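Local coordinates for structural polyprotein, VP3 (Israeli acute paralysis virus, PDB 5CDD) that probably serves as a structural subunit of the viral capsid, a jelly-roll protein that assembles with the other capsid proteins into pentamers, at residues Val65-Thr70 with Gly89-Gly94; Ile102-Ile107 with Asn112-Val117; Ile162-Thr167 with Trp228-Ser233; Lys211-Thr216 with Asp266-Glu271; Arg284-Pro287 with Ala292-Val295. One frame throughout, in Å; residues are numbered along the deposited sequence.

Interaction 1 (Val65-Thr70 with Gly89-Gly94); sequences VKHVLT and GVIPVG
H67 CG and I91 CG1 both stand anti to the carbonyl carbon of their own residue (chi1 -53° and -56°), and the two side chains approach each other from opposite directions. The end of the isoleucine comes obliquely to the imidazole, with I91 CD1 3.9 Å from H67 CD2, while I91 CG1 lies 4.1 Å from the same ring carbon. K66 CB covers one face of the imidazole, offset toward the rim, and H67 NE2 is hydrogen-bonded to Y98 OH, so the ring is held at its polar end as well as being packed. Strands 64-72 and 90-92 belong to the two facing sheets of the viral jelly roll, in the positions of strands B and C of the picornavirus-like capsid fold, and the contact fills part of the buried interior between them. No hydrogen bond joins the two segments. L69 adds a second, looser touch, its CD1 4.2 Å from G89 N, just before strand 90-92 begins. K66 and H67 both face V260 and form a classic beta bulge in strand 64-72. The bulge lets two consecutive residues sit against a single partner on strand 255-265. The K66 ammonium, at the end of the neighbouring side chain, forms a salt bridge with E124. On the other side of the contact, the backbone of I91 is bonded to L238 of strand 236-247.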
# COMPACT_ATOMS: atom_id res chain seq x y z
N VAL B 65 11.39 55.61 -16.59
CA VAL B 65 11.74 56.58 -17.63
C VAL B 65 13.18 56.40 -18.10
O VAL B 65 14.12 56.40 -17.29
CB VAL B 65 11.58 58.02 -17.11
CG1 VAL B 65 11.89 59.00 -18.21
CG2 VAL B 65 10.18 58.24 -16.63
N LYS B 66 13.36 56.25 -19.41
CA LYS B 66 14.68 56.08 -19.98
C LYS B 66 15.13 57.34 -20.72
O LYS B 66 16.32 57.64 -20.79
CB LYS B 66 14.70 54.89 -20.95
CG LYS B 66 14.61 53.53 -20.27
CD LYS B 66 15.89 53.17 -19.51
CE LYS B 66 17.08 53.02 -20.44
NZ LYS B 66 18.32 52.62 -19.72
N HIS B 67 14.17 58.10 -21.25
CA HIS B 67 14.49 59.32 -21.98
C HIS B 67 13.54 60.48 -21.73
O HIS B 67 12.36 60.30 -21.46
CB HIS B 67 14.50 59.04 -23.49
CG HIS B 67 15.37 57.89 -23.88
ND1 HIS B 67 16.73 57.88 -23.67
CD2 HIS B 67 15.07 56.71 -24.48
CE1 HIS B 67 17.24 56.74 -24.11
NE2 HIS B 67 16.25 56.02 -24.61
N VAL B 68 14.09 61.69 -21.82
CA VAL B 68 13.34 62.93 -21.67
C VAL B 68 13.92 63.83 -22.76
O VAL B 68 14.79 64.65 -22.50
CB VAL B 68 13.56 63.59 -20.29
CG1 VAL B 68 12.76 64.88 -20.21
CG2 VAL B 68 13.12 62.64 -19.19
N LEU B 69 13.44 63.64 -23.98
CA LEU B 69 13.90 64.39 -25.14
C LEU B 69 13.36 65.81 -25.24
O LEU B 69 12.39 66.17 -24.56
CB LEU B 69 13.54 63.63 -26.42
CG LEU B 69 13.86 62.14 -26.44
CD1 LEU B 69 13.25 61.52 -27.69
CD2 LEU B 69 15.36 61.92 -26.41
N THR B 70 13.99 66.61 -26.09
CA THR B 70 13.57 67.99 -26.31
C THR B 70 13.19 68.16 -27.77
O THR B 70 14.02 67.97 -28.67
CB THR B 70 14.70 69.00 -25.97
OG1 THR B 70 15.10 68.84 -24.60
CG2 THR B 70 14.22 70.43 -26.18
N GLY B 89 16.06 59.18 -29.68
CA GLY B 89 15.46 59.51 -30.95
C GLY B 89 15.29 58.15 -31.59
O GLY B 89 14.30 57.84 -32.27
N VAL B 90 16.31 57.34 -31.34
CA VAL B 90 16.44 55.97 -31.83
C VAL B 90 16.54 55.09 -30.58
O VAL B 90 17.46 55.23 -29.77
CB VAL B 90 17.72 55.77 -32.67
CG1 VAL B 90 17.77 54.35 -33.20
CG2 VAL B 90 17.74 56.76 -33.83
N ILE B 91 15.57 54.19 -30.42
CA ILE B 91 15.55 53.31 -29.26
C ILE B 91 15.67 51.83 -29.60
O ILE B 91 14.81 51.26 -30.27
CB ILE B 91 14.24 53.51 -28.46
CG1 ILE B 91 14.10 54.98 -28.06
CG2 ILE B 91 14.25 52.62 -27.22
CD1 ILE B 91 12.81 55.30 -27.36
N PRO B 92 16.75 51.18 -29.13
CA PRO B 92 16.93 49.75 -29.41
C PRO B 92 15.83 48.96 -28.71
O PRO B 92 15.70 49.02 -27.49
CB PRO B 92 18.31 49.46 -28.81
CG PRO B 92 19.02 50.76 -28.94
CD PRO B 92 17.96 51.75 -28.52
N VAL B 93 15.03 48.25 -29.49
CA VAL B 93 13.94 47.46 -28.93
C VAL B 93 14.50 46.17 -28.32
O VAL B 93 14.98 45.31 -29.04
CB VAL B 93 12.90 47.09 -30.00
CG1 VAL B 93 11.82 46.20 -29.41
CG2 VAL B 93 12.28 48.36 -30.56
N GLY B 94 14.43 46.06 -27.00
CA GLY B 94 14.95 44.87 -26.34
C GLY B 94 14.90 45.00 -24.83
O GLY B 94 14.92 46.11 -24.30

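Interaction 2 (Ile102-Ile107 with Asn112-Val117); sequences IRTIKI and NRETEV
R103 and T115 form a hydrogen-bonded antiparallel pair, and I105 and R113 form the next one, giving four backbone bonds between residues 102-107 and 112-117 of this hairpin. R103 N reaches T115 O over 2.9 Å in a nearly straight bond (168° at the hydrogen), and T115 N returns to R103 O. In the second pair R113 N binds I105 O at 2.8 Å. The partner bond, from I105 N to R113 O, is longer at 3.1 Å and more bent (150°). CA-H...O contacts add to the acceptors: I102 CA points its hydrogen at T115 O, and E114 CA does the same to R103 O. Side chains alternate between faces. On one, I102 CG2 lies 3.6 Å from E114 CB, and T104 CG2 lies 3.7 Å from N112 CB. On the other, I105 and R113 run side by side; CG1 of I105 sits between its backbone N and carbonyl carbon (chi1 57°), 3.5 Å from R113 CB. I107 crosses the arginine at about a right angle. The R103 guanidinium, with I105 CG2 over its centre, donates from NH1 to A291 O, whereas T115 OG1 is bonded to T203 of a neighbouring chain. E116 makes a salt bridge with K100 and accepts from G221 N and from E202 N of that neighbouring chain, which continues the sheet by pairing with R113, E114 and T115. The hairpin is thus held together by its backbone, with several of its polar side chains, R103, T115 and E116 among them, bonded to residues outside the two segments.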
# COMPACT_ATOMS: atom_id res chain seq x y z
N ILE B 102 29.96 56.72 -18.80
CA ILE B 102 31.30 56.36 -18.37
C ILE B 102 31.86 57.33 -17.35
O ILE B 102 32.01 58.53 -17.61
CB ILE B 102 32.26 56.27 -19.56
CG1 ILE B 102 31.81 55.12 -20.47
CG2 ILE B 102 33.69 56.04 -19.08
CD1 ILE B 102 32.63 54.97 -21.70
N ARG B 103 32.16 56.80 -16.17
CA ARG B 103 32.70 57.58 -15.07
C ARG B 103 34.22 57.53 -15.16
O ARG B 103 34.84 56.49 -14.90
CB ARG B 103 32.24 57.00 -13.74
CG ARG B 103 32.46 57.92 -12.56
CD ARG B 103 33.06 57.19 -11.38
NE ARG B 103 33.19 58.08 -10.23
CZ ARG B 103 33.80 57.75 -9.10
NH1 ARG B 103 33.87 58.62 -8.10
NH2 ARG B 103 34.35 56.55 -8.97
N THR B 104 34.82 58.65 -15.54
CA THR B 104 36.26 58.73 -15.67
C THR B 104 36.91 59.43 -14.47
O THR B 104 36.47 60.49 -14.05
CB THR B 104 36.66 59.48 -16.95
OG1 THR B 104 35.95 58.94 -18.07
CG2 THR B 104 38.16 59.34 -17.19
N ILE B 105 37.95 58.81 -13.93
CA ILE B 105 38.68 59.38 -12.80
C ILE B 105 40.15 59.35 -13.13
O ILE B 105 40.59 58.56 -13.96
CB ILE B 105 38.44 58.57 -11.51
CG1 ILE B 105 38.85 57.11 -11.72
CG2 ILE B 105 36.99 58.67 -11.10
CD1 ILE B 105 38.79 56.26 -10.47
N LYS B 106 40.91 60.23 -12.48
CA LYS B 106 42.34 60.31 -12.68
C LYS B 106 42.99 59.31 -11.74
O LYS B 106 42.37 58.87 -10.78
CB LYS B 106 42.84 61.72 -12.34
CG LYS B 106 42.05 62.86 -12.99
CD LYS B 106 42.35 64.20 -12.31
CE LYS B 106 41.46 65.33 -12.84
NZ LYS B 106 41.77 66.64 -12.20
N ILE B 107 44.23 58.94 -12.03
CA ILE B 107 44.97 58.00 -11.18
C ILE B 107 46.41 58.48 -11.15
O ILE B 107 47.05 58.52 -10.11
CB ILE B 107 44.92 56.57 -11.75
CG1 ILE B 107 43.48 56.03 -11.64
CG2 ILE B 107 45.92 55.67 -11.01
CD1 ILE B 107 43.26 54.72 -12.37
N ASN B 112 43.86 57.09 -16.78
CA ASN B 112 42.55 57.37 -16.19
C ASN B 112 41.84 56.04 -16.02
O ASN B 112 42.19 55.05 -16.66
CB ASN B 112 41.70 58.26 -17.10
CG ASN B 112 42.26 59.66 -17.26
OD1 ASN B 112 42.68 60.29 -16.28
ND2 ASN B 112 42.26 60.16 -18.48
N ARG B 113 40.83 56.01 -15.15
CA ARG B 113 40.06 54.79 -14.93
C ARG B 113 38.61 55.00 -15.33
O ARG B 113 37.89 55.77 -14.71
CB ARG B 113 40.12 54.38 -13.45
CG ARG B 113 39.31 53.13 -13.14
CD ARG B 113 39.54 52.65 -11.73
NE ARG B 113 40.97 52.51 -11.45
CZ ARG B 113 41.47 52.01 -10.32
NH1 ARG B 113 42.79 51.93 -10.16
NH2 ARG B 113 40.66 51.57 -9.37
N GLU B 114 38.20 54.31 -16.39
CA GLU B 114 36.83 54.42 -16.88
C GLU B 114 35.97 53.27 -16.36
O GLU B 114 36.33 52.10 -16.52
CB GLU B 114 36.79 54.41 -18.40
CG GLU B 114 37.53 55.55 -19.06
CD GLU B 114 37.30 55.59 -20.56
OE1 GLU B 114 37.54 54.57 -21.23
OE2 GLU B 114 36.86 56.65 -21.06
N THR B 115 34.84 53.61 -15.76
CA THR B 115 33.91 52.61 -15.23
C THR B 115 32.56 52.81 -15.90
O THR B 115 32.05 53.93 -15.96
CB THR B 115 33.73 52.76 -13.70
OG1 THR B 115 34.98 52.51 -13.05
CG2 THR B 115 32.70 51.77 -13.19
N GLU B 116 31.97 51.72 -16.40
CA GLU B 116 30.67 51.80 -17.05
C GLU B 116 29.56 51.83 -16.01
O GLU B 116 29.52 50.99 -15.10
CB GLU B 116 30.45 50.59 -17.96
CG GLU B 116 31.47 50.42 -19.07
CD GLU B 116 31.15 49.25 -19.98
OE1 GLU B 116 31.02 48.11 -19.47
OE2 GLU B 116 31.04 49.46 -21.21
N VAL B 117 28.66 52.80 -16.14
CA VAL B 117 27.52 52.93 -15.23
C VAL B 117 26.28 52.86 -16.10
O VAL B 117 26.02 53.73 -16.92
CB VAL B 117 27.54 54.26 -14.47
CG1 VAL B 117 26.32 54.34 -13.57
CG2 VAL B 117 28.79 54.37 -13.64

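Interaction 3 (Ile162-Thr167 with Trp228-Ser233); sequences IPVKPT and WNFHES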
# COMPACT_ATOMS: atom_id res chain seq x y z
N ILE B 162 20.88 47.74 -36.00
CA ILE B 162 20.65 49.15 -35.74
C ILE B 162 21.83 49.98 -36.24
O ILE B 162 22.97 49.75 -35.83
CB ILE B 162 20.49 49.41 -34.23
CG1 ILE B 162 19.43 48.47 -33.65
CG2 ILE B 162 20.11 50.86 -33.98
CD1 ILE B 162 19.31 48.54 -32.15
N PRO B 163 21.58 50.94 -37.15
CA PRO B 163 22.66 51.78 -37.67
C PRO B 163 23.32 52.50 -36.50
O PRO B 163 22.69 53.34 -35.86
CB PRO B 163 21.94 52.74 -38.61
CG PRO B 163 20.78 51.92 -39.10
CD PRO B 163 20.31 51.25 -37.83
N VAL B 164 24.58 52.18 -36.22
CA VAL B 164 25.27 52.81 -35.10
C VAL B 164 26.61 53.45 -35.42
O VAL B 164 27.17 53.24 -36.50
CB VAL B 164 25.49 51.80 -33.95
CG1 VAL B 164 24.15 51.29 -33.44
CG2 VAL B 164 26.35 50.64 -34.44
N LYS B 165 27.10 54.23 -34.47
CA LYS B 165 28.39 54.90 -34.58
C LYS B 165 29.19 54.52 -33.33
O LYS B 165 29.18 55.25 -32.34
CB LYS B 165 28.20 56.42 -34.62
CG LYS B 165 27.48 56.94 -35.85
CD LYS B 165 27.24 58.45 -35.75
CE LYS B 165 26.40 58.96 -36.92
NZ LYS B 165 26.00 60.39 -36.75
N PRO B 166 29.86 53.37 -33.37
CA PRO B 166 30.66 52.92 -32.22
C PRO B 166 31.69 53.95 -31.78
O PRO B 166 32.16 54.75 -32.59
CB PRO B 166 31.31 51.64 -32.75
CG PRO B 166 30.28 51.10 -33.68
CD PRO B 166 29.86 52.35 -34.43
N THR B 167 32.01 53.94 -30.50
CA THR B 167 32.98 54.86 -29.93
C THR B 167 34.07 54.04 -29.25
O THR B 167 33.91 52.84 -29.05
CB THR B 167 32.32 55.79 -28.89
OG1 THR B 167 31.28 56.55 -29.53
CG2 THR B 167 33.33 56.75 -28.28
N TRP B 228 29.45 43.29 -30.95
CA TRP B 228 28.65 42.20 -31.50
C TRP B 228 27.54 41.69 -30.59
O TRP B 228 26.45 41.36 -31.06
CB TRP B 228 29.53 41.01 -31.89
CG TRP B 228 28.78 40.02 -32.71
CD1 TRP B 228 28.32 40.19 -33.99
CD2 TRP B 228 28.39 38.68 -32.33
NE1 TRP B 228 27.68 39.06 -34.42
CE2 TRP B 228 27.71 38.12 -33.43
CE3 TRP B 228 28.57 37.92 -31.17
CZ2 TRP B 228 27.20 36.82 -33.40
CZ3 TRP B 228 28.05 36.62 -31.14
CH2 TRP B 228 27.38 36.08 -32.25
N ASN B 229 27.82 41.60 -29.30
CA ASN B 229 26.82 41.13 -28.36
C ASN B 229 25.70 42.13 -28.28
O ASN B 229 24.55 41.78 -28.00
CB ASN B 229 27.42 40.92 -26.97
CG ASN B 229 28.39 39.76 -26.91
OD1 ASN B 229 28.05 38.63 -27.27
ND2 ASN B 229 29.61 40.04 -26.46
N PHE B 230 26.03 43.39 -28.54
CA PHE B 230 25.06 44.47 -28.51
C PHE B 230 23.98 44.22 -29.55
O PHE B 230 22.79 44.28 -29.25
CB PHE B 230 25.75 45.80 -28.81
CG PHE B 230 24.82 46.96 -28.86
CD1 PHE B 230 24.27 47.49 -27.69
CD2 PHE B 230 24.45 47.51 -30.08
CE1 PHE B 230 23.37 48.55 -27.74
CE2 PHE B 230 23.54 48.57 -30.14
CZ PHE B 230 23.00 49.09 -28.97
N HIS B 231 24.40 43.93 -30.78
CA HIS B 231 23.47 43.67 -31.87
C HIS B 231 22.70 42.37 -31.68
O HIS B 231 21.58 42.23 -32.16
CB HIS B 231 24.23 43.64 -33.20
CG HIS B 231 24.82 44.96 -33.59
ND1 HIS B 231 24.05 46.08 -33.82
CD2 HIS B 231 26.10 45.34 -33.78
CE1 HIS B 231 24.83 47.09 -34.13
NE2 HIS B 231 26.08 46.67 -34.12
N GLU B 232 23.31 41.43 -30.97
CA GLU B 232 22.68 40.13 -30.72
C GLU B 232 21.70 40.19 -29.55
O GLU B 232 21.17 39.16 -29.13
CB GLU B 232 23.76 39.09 -30.42
CG GLU B 232 24.65 38.75 -31.60
CD GLU B 232 23.90 38.04 -32.70
OE1 GLU B 232 23.44 36.90 -32.47
OE2 GLU B 232 23.77 38.61 -33.81
N SER B 233 21.44 41.39 -29.04
CA SER B 233 20.54 41.54 -27.90
C SER B 233 19.28 42.37 -28.15
O SER B 233 18.56 42.65 -27.20
CB SER B 233 21.30 42.18 -26.73
OG SER B 233 22.50 41.49 -26.44
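V164 and H231 slide past each other in opposite directions, and the imidazole offers its edge: V164 CG2 lies in the ring plane, 3.9 Å from H231 CE1. The same ring carbon is 3.7 Å from I162 O, also near the plane; this is a close approach and not a hydrogen bond. The other methyl of the valine, CG1, meets the neighbouring aromatic ring obliquely, 4.3 Å from F230 CE2, so the branched side chain straddles two consecutive rings. This split follows from its torsion (chi1 -61°), which places CG1 anti to the carbonyl carbon and CG2 between the backbone N and that carbon. One step out, F230 CD2 stands 4.0 Å above the H231 ring plane toward its rim, and F230 in turn meets the ring of F234. The short helix 228-231 that carries both aromatics is closed by E232 N bonding to W228 O, while S233 OG reaches back 2.6 Å to N229 O and also engages G218. Of the opposite segment, residues 164-166 form a weakly bonded strand paired with strand 171-173, whose I171 packs on both V164 and F230. The contact thus joins two excursions from the jelly roll: the loop after strand 150-159, which holds 164-166 and 171-173, and the helix-bearing loop between strands 214-215 and 236-247.

Interaction 4 (Lys211-Thr216 with Asp266-Glu271); sequences KMFLKT and DVVVVE
F213 and V270 have CA atoms 7.9 Å apart, and no backbone hydrogen bond runs between their segments; each segment instead pairs with strand 132-144 or the residue just before it: L214 with W133, V268 with R134, V270 with Y132 and S131. The contact is made by side chains alone, reaching over the strand between them. F213 turns its ring toward strand 267-270 with CG anti to the carbonyl carbon (chi1 -56°), and V270 crosses it at about a right angle. CG2 of the valine sits over the centre of one ring face, 3.3 Å from the centroid of the F213 ring and 10° off the ring normal, a CH-pi contact. The methyl is near every ring atom, from CZ of F213 at 3.3 Å from V270 CG2 to CG of F213 at 3.8 Å. V268 also crosses the phenylalanine at about a right angle, but its CG2 stands at the ring edge near the plane, 4.0 Å from F213 CE1. The phenyl group is thus met on one face and at one edge by alternate valines on the same side of their strand, while V269 between them points away and packs on F130. All three touching residues are buried, and neighbouring chains cover the site, with S149 of one and V27 of another packed against F213. Within the fold, Y132 and R134 of strand 132-144 also lie against the phenylalanine, so the ring bridges strand 267-270 and the run leading into strand 214-215 across their common neighbour in the larger sheet.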
# COMPACT_ATOMS: atom_id res chain seq x y z
N LYS B 211 15.42 34.07 -34.24
CA LYS B 211 15.97 33.33 -33.12
C LYS B 211 14.86 33.14 -32.10
O LYS B 211 13.90 33.91 -32.07
CB LYS B 211 17.11 34.11 -32.47
CG LYS B 211 18.25 34.42 -33.40
CD LYS B 211 19.33 35.23 -32.70
CE LYS B 211 20.39 35.67 -33.69
NZ LYS B 211 19.80 36.48 -34.80
N MET B 212 14.98 32.10 -31.29
CA MET B 212 13.98 31.81 -30.28
C MET B 212 14.13 32.76 -29.09
O MET B 212 13.15 33.17 -28.47
CB MET B 212 14.13 30.37 -29.80
CG MET B 212 13.85 29.34 -30.86
SD MET B 212 13.82 27.70 -30.15
CE MET B 212 12.09 27.32 -30.31
N PHE B 213 15.38 33.10 -28.78
CA PHE B 213 15.71 34.00 -27.68
C PHE B 213 16.86 34.90 -28.13
O PHE B 213 17.61 34.54 -29.04
CB PHE B 213 16.16 33.21 -26.46
CG PHE B 213 15.17 32.18 -25.99
CD1 PHE B 213 14.01 32.55 -25.32
CD2 PHE B 213 15.43 30.82 -26.18
CE1 PHE B 213 13.13 31.59 -24.84
CE2 PHE B 213 14.55 29.86 -25.70
CZ PHE B 213 13.40 30.24 -25.03
N LEU B 214 17.00 36.06 -27.49
CA LEU B 214 18.07 36.99 -27.80
C LEU B 214 19.00 37.11 -26.60
O LEU B 214 18.58 36.88 -25.46
CB LEU B 214 17.51 38.36 -28.18
CG LEU B 214 16.81 38.46 -29.53
CD1 LEU B 214 16.18 39.84 -29.68
CD2 LEU B 214 17.81 38.22 -30.65
N LYS B 215 20.25 37.48 -26.84
CA LYS B 215 21.22 37.62 -25.77
C LYS B 215 20.85 38.75 -24.82
O LYS B 215 20.08 39.64 -25.17
CB LYS B 215 22.62 37.84 -26.35
CG LYS B 215 23.19 36.61 -27.06
CD LYS B 215 24.65 36.81 -27.45
CE LYS B 215 25.29 35.51 -27.96
NZ LYS B 215 24.69 35.02 -29.23
N THR B 216 21.40 38.71 -23.61
CA THR B 216 21.11 39.73 -22.61
C THR B 216 22.31 40.61 -22.28
O THR B 216 22.28 41.39 -21.33
CB THR B 216 20.62 39.09 -21.29
OG1 THR B 216 21.66 38.27 -20.75
CG2 THR B 216 19.37 38.25 -21.54
N ASP B 266 4.91 39.46 -21.13
CA ASP B 266 5.06 38.13 -21.72
C ASP B 266 6.54 37.78 -21.69
O ASP B 266 7.11 37.30 -22.67
CB ASP B 266 4.55 38.14 -23.17
CG ASP B 266 3.12 38.62 -23.27
OD1 ASP B 266 2.25 38.06 -22.56
OD2 ASP B 266 2.85 39.55 -24.07
N VAL B 267 7.15 38.01 -20.53
CA VAL B 267 8.57 37.75 -20.33
C VAL B 267 8.91 36.31 -20.02
O VAL B 267 8.17 35.62 -19.31
CB VAL B 267 9.12 38.63 -19.18
CG1 VAL B 267 10.61 38.36 -19.00
CG2 VAL B 267 8.88 40.10 -19.48
N VAL B 268 10.03 35.86 -20.57
CA VAL B 268 10.54 34.52 -20.34
C VAL B 268 12.05 34.63 -20.45
O VAL B 268 12.57 35.28 -21.36
CB VAL B 268 10.02 33.51 -21.39
CG1 VAL B 268 8.51 33.49 -21.40
CG2 VAL B 268 10.53 33.85 -22.76
N VAL B 269 12.76 34.04 -19.49
CA VAL B 269 14.21 34.08 -19.50
C VAL B 269 14.78 32.68 -19.57
O VAL B 269 14.15 31.72 -19.11
CB VAL B 269 14.75 34.79 -18.25
CG1 VAL B 269 14.34 36.25 -18.27
CG2 VAL B 269 14.24 34.11 -17.00
N VAL B 270 15.96 32.55 -20.16
CA VAL B 270 16.61 31.25 -20.29
C VAL B 270 17.99 31.25 -19.64
O VAL B 270 18.74 32.22 -19.77
CB VAL B 270 16.75 30.87 -21.78
CG1 VAL B 270 17.35 29.48 -21.91
CG2 VAL B 270 15.39 30.92 -22.45
N GLU B 271 18.26 30.16 -18.95
CA GLU B 271 19.51 29.93 -18.27
C GLU B 271 19.48 30.66 -16.96
O GLU B 271 18.69 31.59 -16.77
CB GLU B 271 20.68 30.44 -19.12
CG GLU B 271 22.04 29.99 -18.63
CD GLU B 271 23.02 29.78 -19.77
OE1 GLU B 271 22.81 30.35 -20.86
OE2 GLU B 271 24.01 29.04 -19.57

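Interaction 5 (Arg284-Pro287 with Ala292-Val295); sequences RPPP and AVEV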
# COMPACT_ATOMS: atom_id res chain seq x y z
N ARG B 284 27.62 51.68 -6.98
CA ARG B 284 27.36 52.40 -5.75
C ARG B 284 28.09 53.74 -5.73
O ARG B 284 29.31 53.77 -5.53
CB ARG B 284 27.81 51.55 -4.57
CG ARG B 284 27.39 50.10 -4.70
CD ARG B 284 27.95 49.31 -3.56
NE ARG B 284 27.42 49.79 -2.31
CZ ARG B 284 28.05 49.69 -1.15
NH1 ARG B 284 29.25 49.11 -1.09
NH2 ARG B 284 27.49 50.16 -0.04
N PRO B 285 27.36 54.85 -5.92
CA PRO B 285 27.93 56.20 -5.93
C PRO B 285 28.92 56.51 -4.80
O PRO B 285 28.53 56.59 -3.64
CB PRO B 285 26.70 57.10 -5.88
CG PRO B 285 25.67 56.30 -6.60
CD PRO B 285 25.89 54.92 -6.01
N PRO B 286 30.21 56.69 -5.13
CA PRO B 286 31.19 57.00 -4.09
C PRO B 286 30.87 58.36 -3.46
O PRO B 286 30.13 59.16 -4.04
CB PRO B 286 32.52 57.03 -4.85
CG PRO B 286 32.28 56.11 -6.00
CD PRO B 286 30.88 56.48 -6.43
N PRO B 287 31.43 58.63 -2.27
CA PRO B 287 31.16 59.92 -1.61
C PRO B 287 31.60 61.11 -2.46
O PRO B 287 30.93 62.14 -2.48
CB PRO B 287 31.96 59.81 -0.32
CG PRO B 287 31.93 58.34 -0.03
CD PRO B 287 32.20 57.74 -1.39
N ALA B 292 37.27 56.28 -5.53
CA ALA B 292 37.28 55.11 -6.41
C ALA B 292 36.22 54.09 -6.01
O ALA B 292 35.85 53.99 -4.84
CB ALA B 292 38.66 54.47 -6.40
N VAL B 293 35.74 53.34 -6.99
CA VAL B 293 34.73 52.31 -6.76
C VAL B 293 35.40 50.94 -6.67
O VAL B 293 36.57 50.80 -7.01
CB VAL B 293 33.69 52.26 -7.91
CG1 VAL B 293 32.86 53.53 -7.92
CG2 VAL B 293 34.40 52.07 -9.24
N GLU B 294 34.66 49.94 -6.20
CA GLU B 294 35.18 48.59 -6.07
C GLU B 294 35.05 47.86 -7.40
O GLU B 294 34.02 47.93 -8.06
CB GLU B 294 34.44 47.81 -4.98
CG GLU B 294 34.76 46.32 -4.99
CD GLU B 294 34.21 45.59 -3.77
OE1 GLU B 294 33.01 45.73 -3.48
OE2 GLU B 294 34.99 44.87 -3.12
N VAL B 295 36.11 47.16 -7.79
CA VAL B 295 36.12 46.40 -9.04
C VAL B 295 36.15 44.90 -8.75
O VAL B 295 37.10 44.39 -8.16
CB VAL B 295 37.34 46.77 -9.90
CG1 VAL B 295 37.28 46.03 -11.24
CG2 VAL B 295 37.39 48.27 -10.12
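In the C-terminal segment that follows strand 282-283, beyond the jelly roll, P286 and V293 meet where the chain doubles back, with no regular secondary structure on either side. Their side chains cross obliquely: CG1 of V293 lies 3.3 Å from CG of P286 and 3.9 Å from CD of P286, so the methyl rests beside the outer corner of the pyrrolidine ring. V293 sends CG1 there by placing it anti to its own carbonyl carbon (chi1 -67°). The other touches between the segments are light, R284 O being 4.3 Å from V293 CG1 and P286 CG 4.3 Å from A292 O, but R103 of strand 101-106 packs on both P286 and V293. No hydrogen bond crosses between the segments. Their nearby charges do not pair with each other either: R284 NH1 and E294 OE1 are 5.6 Å apart, and the arginine forms its salt bridge with D103 of a neighbouring chain. E294 OE1 is bonded to Q73 of a second neighbouring chain, whose Q200 also donates to E294 O, as does Q281 of this chain. What joins the two segments directly is therefore a small apolar contact, while the polar groups of R284 and E294 are bonded mainly to neighbouring chains.

In the fold
Interaction 1 lies in the core of the jelly roll, and interaction 3 sits against it: P92 CB and I162 CD1 are 3.6 Å apart. Interaction 3 also meets interaction 4 through a probable backbone hydrogen bond of 3.0 Å between E232 O and K215 N, which ties the end of helix 228-231 to strand 214-215. Interactions 2 and 5 form a separate cluster, their centres 11 Å apart, where the R103 guanidinium of interaction 2 packs on interaction 5, R103 NH2 being 3.5 Å from V293 CG1 and R103 NH1 3.6 Å from P286 CG. The centre of interaction 4 is about 31 Å from those of interactions 2 and 5, on the opposite side of the chain's centre.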